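Local coordinates for uncharacterized HTH-type transcriptional regulator HI_0893 (Haemophilus influenzae, PDB 3QKX), which probably acts as a TetR-family transcriptional regulator, binding DNA through its N-terminal helix-turn-helix domain, at residues L56-F67 with I102-P113. Numbering follows the deposited sequence.
Sequences LEQFAHRVFSMF and ILSNLKQYESLP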
loop_
_atom_site.group_PDB
_atom_site.type_symbol
_atom_site.label_atom_id
_atom_site.label_comp_id
_atom_site.label_asym_id
_atom_site.label_seq_id
_atom_site.Cartn_x
_atom_site.Cartn_y
_atom_site.Cartn_z
ATOM N N LEU A 56 -21.788 -1.776 -3.651
ATOM C CA LEU A 56 -20.387 -1.449 -3.370
ATOM C C LEU A 56 -20.205 -0.159 -2.532
ATOM O O LEU A 56 -19.239 -0.057 -1.782
ATOM C CB LEU A 56 -19.583 -1.373 -4.667
ATOM C CG LEU A 56 -19.470 -2.657 -5.516
ATOM C CD1 LEU A 56 -18.519 -2.402 -6.692
ATOM C CD2 LEU A 56 -19.004 -3.859 -4.725
ATOM N N GLU A 57 -21.144 0.791 -2.637
ATOM C CA GLU A 57 -21.171 1.967 -1.745
ATOM C C GLU A 57 -21.307 1.559 -0.284
ATOM O O GLU A 57 -20.477 1.931 0.544
ATOM C CB GLU A 57 -22.317 2.939 -2.098
ATOM C CG GLU A 57 -22.125 3.739 -3.396
ATOM C CD GLU A 57 -22.780 5.127 -3.361
ATOM O OE1 GLU A 57 -22.308 6.001 -2.597
ATOM O OE2 GLU A 57 -23.748 5.351 -4.123
ATOM N N GLN A 58 -22.358 0.804 0.025
ATOM C CA GLN A 58 -22.615 0.357 1.404
ATOM C C GLN A 58 -21.491 -0.552 1.920
ATOM O O GLN A 58 -21.128 -0.481 3.101
ATOM C CB GLN A 58 -23.975 -0.350 1.518
ATOM C CG GLN A 58 -25.181 0.600 1.419
ATOM C CD GLN A 58 -26.532 -0.117 1.596
ATOM O OE1 GLN A 58 -26.678 -1.015 2.441
ATOM N NE2 GLN A 58 -27.528 0.290 0.800
ATOM N N PHE A 59 -20.942 -1.382 1.030
ATOM C CA PHE A 59 -19.807 -2.231 1.348
ATOM C C PHE A 59 -18.607 -1.405 1.793
ATOM O O PHE A 59 -17.975 -1.728 2.797
ATOM C CB PHE A 59 -19.442 -3.072 0.129
ATOM C CG PHE A 59 -18.223 -3.943 0.319
ATOM C CD1 PHE A 59 -18.303 -5.133 1.027
ATOM C CD2 PHE A 59 -17.013 -3.592 -0.241
ATOM C CE1 PHE A 59 -17.193 -5.960 1.171
ATOM C CE2 PHE A 59 -15.896 -4.404 -0.088
ATOM C CZ PHE A 59 -15.994 -5.596 0.618
ATOM N N ALA A 60 -18.302 -0.347 1.039
ATOM C CA ALA A 60 -17.263 0.619 1.419
ATOM C C ALA A 60 -17.456 1.095 2.847
ATOM O O ALA A 60 -16.537 1.003 3.654
ATOM C CB ALA A 60 -17.263 1.813 0.473
ATOM N N HIS A 61 -18.664 1.563 3.159
ATOM C CA HIS A 61 -18.995 2.053 4.508
ATOM C C HIS A 61 -18.780 0.992 5.570
ATOM O O HIS A 61 -18.291 1.282 6.656
ATOM C CB HIS A 61 -20.447 2.552 4.577
ATOM C CG HIS A 61 -20.618 3.961 4.111
ATOM N ND1 HIS A 61 -20.170 5.041 4.841
ATOM C CD2 HIS A 61 -21.189 4.470 2.994
ATOM C CE1 HIS A 61 -20.458 6.158 4.194
ATOM N NE2 HIS A 61 -21.082 5.840 3.072
ATOM N N ARG A 62 -19.159 -0.234 5.240
ATOM C CA ARG A 62 -18.968 -1.382 6.117
ATOM C C ARG A 62 -17.496 -1.664 6.303
ATOM O O ARG A 62 -17.083 -2.047 7.392
ATOM C CB ARG A 62 -19.724 -2.605 5.556
ATOM C CG ARG A 62 -19.402 -3.966 6.178
ATOM C CD ARG A 62 -18.430 -4.734 5.324
ATOM N NE ARG A 62 -18.345 -6.143 5.685
ATOM C CZ ARG A 62 -17.485 -6.998 5.142
ATOM N NH1 ARG A 62 -16.599 -6.595 4.228
ATOM N NH2 ARG A 62 -17.493 -8.268 5.522
ATOM N N VAL A 63 -16.704 -1.461 5.250
ATOM C CA VAL A 63 -15.250 -1.642 5.328
ATOM C C VAL A 63 -14.576 -0.575 6.197
ATOM O O VAL A 63 -13.738 -0.907 7.039
ATOM C CB VAL A 63 -14.602 -1.709 3.926
ATOM C CG1 VAL A 63 -13.099 -1.645 4.027
ATOM C CG2 VAL A 63 -15.050 -3.009 3.209
ATOM N N PHE A 64 -14.954 0.688 6.020
ATOM C CA PHE A 64 -14.485 1.740 6.932
ATOM C C PHE A 64 -14.802 1.394 8.405
ATOM O O PHE A 64 -13.923 1.523 9.261
ATOM C CB PHE A 64 -15.040 3.136 6.556
ATOM C CG PHE A 64 -14.094 3.970 5.701
ATOM N N SER A 65 -16.023 0.902 8.675
ATOM C CA SER A 65 -16.453 0.530 10.042
ATOM C C SER A 65 -15.575 -0.535 10.697
ATOM O O SER A 65 -15.251 -0.424 11.884
ATOM C CB SER A 65 -17.914 0.021 10.055
ATOM O OG SER A 65 -18.831 1.072 9.828
HETATM N N MSE A 66 -15.232 -1.577 9.949
HETATM C CA MSE A 66 -14.348 -2.625 10.468
HETATM C C MSE A 66 -12.964 -2.061 10.815
HETATM O O MSE A 66 -12.360 -2.450 11.829
HETATM C CB MSE A 66 -14.176 -3.756 9.451
HETATM C CG MSE A 66 -15.433 -4.527 9.127
HETATM SE SE MSE A 66 -14.997 -6.103 8.061
HETATM C CE MSE A 66 -15.522 -7.461 9.381
ATOM N N PHE A 67 -12.456 -1.170 9.966
ATOM C CA PHE A 67 -11.181 -0.526 10.241
ATOM C C PHE A 67 -11.264 0.291 11.527
ATOM O O PHE A 67 -10.411 0.160 12.385
ATOM C CB PHE A 67 -10.729 0.381 9.072
ATOM C CG PHE A 67 -10.405 -0.357 7.762
ATOM C CD1 PHE A 67 -10.293 -1.763 7.682
ATOM C CD2 PHE A 67 -10.133 0.392 6.606
ATOM C CE1 PHE A 67 -9.960 -2.390 6.469
ATOM C CE2 PHE A 67 -9.798 -0.237 5.389
ATOM C CZ PHE A 67 -9.713 -1.623 5.327
ATOM N N ILE A 102 -9.485 -9.871 3.578
ATOM C CA ILE A 102 -9.532 -8.426 3.715
ATOM C C ILE A 102 -8.201 -7.826 3.265
ATOM O O ILE A 102 -8.169 -6.806 2.571
ATOM C CB ILE A 102 -9.842 -7.993 5.183
ATOM C CG1 ILE A 102 -11.223 -8.482 5.626
ATOM C CG2 ILE A 102 -9.748 -6.487 5.343
ATOM C CD1 ILE A 102 -12.357 -7.787 4.955
ATOM N N LEU A 103 -7.105 -8.469 3.649
ATOM C CA LEU A 103 -5.766 -8.023 3.247
ATOM C C LEU A 103 -5.606 -7.966 1.707
ATOM O O LEU A 103 -5.089 -6.982 1.193
ATOM C CB LEU A 103 -4.683 -8.910 3.900
ATOM C CG LEU A 103 -3.229 -8.623 3.574
ATOM C CD1 LEU A 103 -2.812 -7.291 4.176
ATOM C CD2 LEU A 103 -2.353 -9.781 4.063
ATOM N N SER A 104 -6.064 -8.992 0.989
ATOM C CA SER A 104 -6.024 -8.975 -0.482
ATOM C C SER A 104 -6.786 -7.800 -1.061
ATOM O O SER A 104 -6.324 -7.150 -1.984
ATOM C CB SER A 104 -6.628 -10.243 -1.077
ATOM O OG SER A 104 -5.944 -11.396 -0.658
ATOM N N ASN A 105 -7.970 -7.544 -0.532
ATOM C CA ASN A 105 -8.834 -6.523 -1.106
ATOM C C ASN A 105 -8.451 -5.074 -0.727
ATOM O O ASN A 105 -8.881 -4.146 -1.409
ATOM C CB ASN A 105 -10.302 -6.826 -0.772
ATOM C CG ASN A 105 -10.774 -8.126 -1.389
ATOM O OD1 ASN A 105 -10.267 -8.551 -2.415
ATOM N ND2 ASN A 105 -11.759 -8.763 -0.763
ATOM N N LEU A 106 -7.629 -4.885 0.314
ATOM C CA LEU A 106 -7.132 -3.541 0.692
ATOM C C LEU A 106 -6.785 -2.644 -0.509
ATOM O O LEU A 106 -7.166 -1.467 -0.556
ATOM C CB LEU A 106 -5.883 -3.650 1.563
ATOM C CG LEU A 106 -6.009 -3.947 3.052
ATOM C CD1 LEU A 106 -4.603 -4.017 3.675
ATOM C CD2 LEU A 106 -6.843 -2.911 3.752
ATOM N N LYS A 107 -6.060 -3.208 -1.471
ATOM C CA LYS A 107 -5.618 -2.447 -2.630
ATOM C C LYS A 107 -6.836 -2.095 -3.496
ATOM O O LYS A 107 -7.133 -0.911 -3.732
ATOM C CB LYS A 107 -4.580 -3.255 -3.424
ATOM C CG LYS A 107 -3.286 -3.564 -2.618
ATOM N N GLN A 108 -7.574 -3.130 -3.894
ATOM C CA GLN A 108 -8.795 -2.955 -4.692
ATOM C C GLN A 108 -9.903 -2.088 -4.038
ATOM O O GLN A 108 -10.767 -1.588 -4.746
ATOM C CB GLN A 108 -9.379 -4.320 -5.079
ATOM C CG GLN A 108 -8.583 -5.089 -6.122
ATOM C CD GLN A 108 -9.202 -6.443 -6.427
ATOM O OE1 GLN A 108 -9.774 -6.657 -7.495
ATOM N NE2 GLN A 108 -9.101 -7.362 -5.479
ATOM N N TYR A 109 -9.885 -1.920 -2.713
ATOM C CA TYR A 109 -10.879 -1.062 -2.030
ATOM C C TYR A 109 -10.868 0.397 -2.501
ATOM O O TYR A 109 -11.927 1.015 -2.586
ATOM C CB TYR A 109 -10.693 -1.073 -0.493
ATOM C CG TYR A 109 -11.109 -2.339 0.270
ATOM C CD1 TYR A 109 -12.029 -3.268 -0.253
ATOM C CD2 TYR A 109 -10.624 -2.565 1.553
ATOM C CE1 TYR A 109 -12.397 -4.406 0.471
ATOM C CE2 TYR A 109 -10.993 -3.692 2.282
ATOM C CZ TYR A 109 -11.884 -4.612 1.734
ATOM O OH TYR A 109 -12.253 -5.737 2.449
ATOM N N GLU A 110 -9.681 0.944 -2.799
ATOM C CA GLU A 110 -9.557 2.363 -3.215
ATOM C C GLU A 110 -10.297 2.709 -4.520
ATOM O O GLU A 110 -10.622 3.874 -4.745
ATOM C CB GLU A 110 -8.089 2.778 -3.322
ATOM C CG GLU A 110 -7.430 3.012 -1.966
ATOM C CD GLU A 110 -5.902 3.124 -2.053
ATOM O OE1 GLU A 110 -5.374 3.371 -3.169
ATOM O OE2 GLU A 110 -5.235 2.963 -1.001
ATOM N N SER A 111 -10.585 1.702 -5.350
ATOM C CA SER A 111 -11.466 1.877 -6.523
ATOM C C SER A 111 -12.979 2.001 -6.196
ATOM O O SER A 111 -13.771 2.312 -7.094
ATOM C CB SER A 111 -11.265 0.725 -7.519
ATOM O OG SER A 111 -9.915 0.636 -7.940
ATOM N N LEU A 112 -13.381 1.750 -4.941
ATOM C CA LEU A 112 -14.805 1.795 -4.569
ATOM C C LEU A 112 -15.320 3.240 -4.509
ATOM O O LEU A 112 -14.581 4.133 -4.087
ATOM C CB LEU A 112 -15.042 1.129 -3.203
ATOM C CG LEU A 112 -14.784 -0.377 -3.065
ATOM C CD1 LEU A 112 -14.829 -0.787 -1.600
ATOM C CD2 LEU A 112 -15.785 -1.162 -3.866
ATOM N N PRO A 113 -16.591 3.470 -4.916
ATOM C CA PRO A 113 -17.227 4.772 -4.706
ATOM C C PRO A 113 -17.784 4.892 -3.271
ATOM O O PRO A 113 -18.732 4.184 -2.961
ATOM C CB PRO A 113 -18.376 4.770 -5.733
ATOM C CG PRO A 113 -18.714 3.341 -5.952
ATOM C CD PRO A 113 -17.491 2.523 -5.616
#
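Both faces of the Y109 ring are covered within this contact. V63 lies over one, its CG2 4.2 Å from the ring centroid, a CH-pi contact that CG1 extends by touching Y109 CE2 at 3.4 Å; the backbone O of N105, one turn back in Y109's own helix, lies over the opposite face. F67 CZ meets the tyrosine's edge. The F67 ring has the backbone O of V63 over one face and I102 CG2 at its edge. F59, turned 67° from the Y109 plane, brings its CE2 to 3.5 Å from Y109 CE1, while L112 CD1 sits at the edge of the F59 ring and V63 CG2 over one of its faces. V63 therefore works with both methyls: CG1, anti to the backbone N (chi1 170°), goes to the tyrosine, and CG2 is shared between the two rings. At one end of the row F67 CZ touches L106 CD2 at 3.5 Å. At the other, the type I turn from Y109 to L112 brings the chain back, and L112 forks over the helix surface, CD1 against F59 and A60, CD2 3.9 Å from L56 CB. There P113 O receives a CA-H...O contact from E57 CA, 3.5 Å away. The polar ends look to helix 6-23: Y109 OH hydrogen-bonds D18, and R62, its guanidinium face under M66 SE, forms salt bridges with E11 and D18. Apolar packing thus joins steeply crossed helices, the axes of segments 56-67 and 102-109 coming no closer than 12.3 Å and crossing at -123°, and illustrates the interdomain junction of the TetR fold, where the helix that follows the helix-turn-helix motif packs against the C-terminal domain.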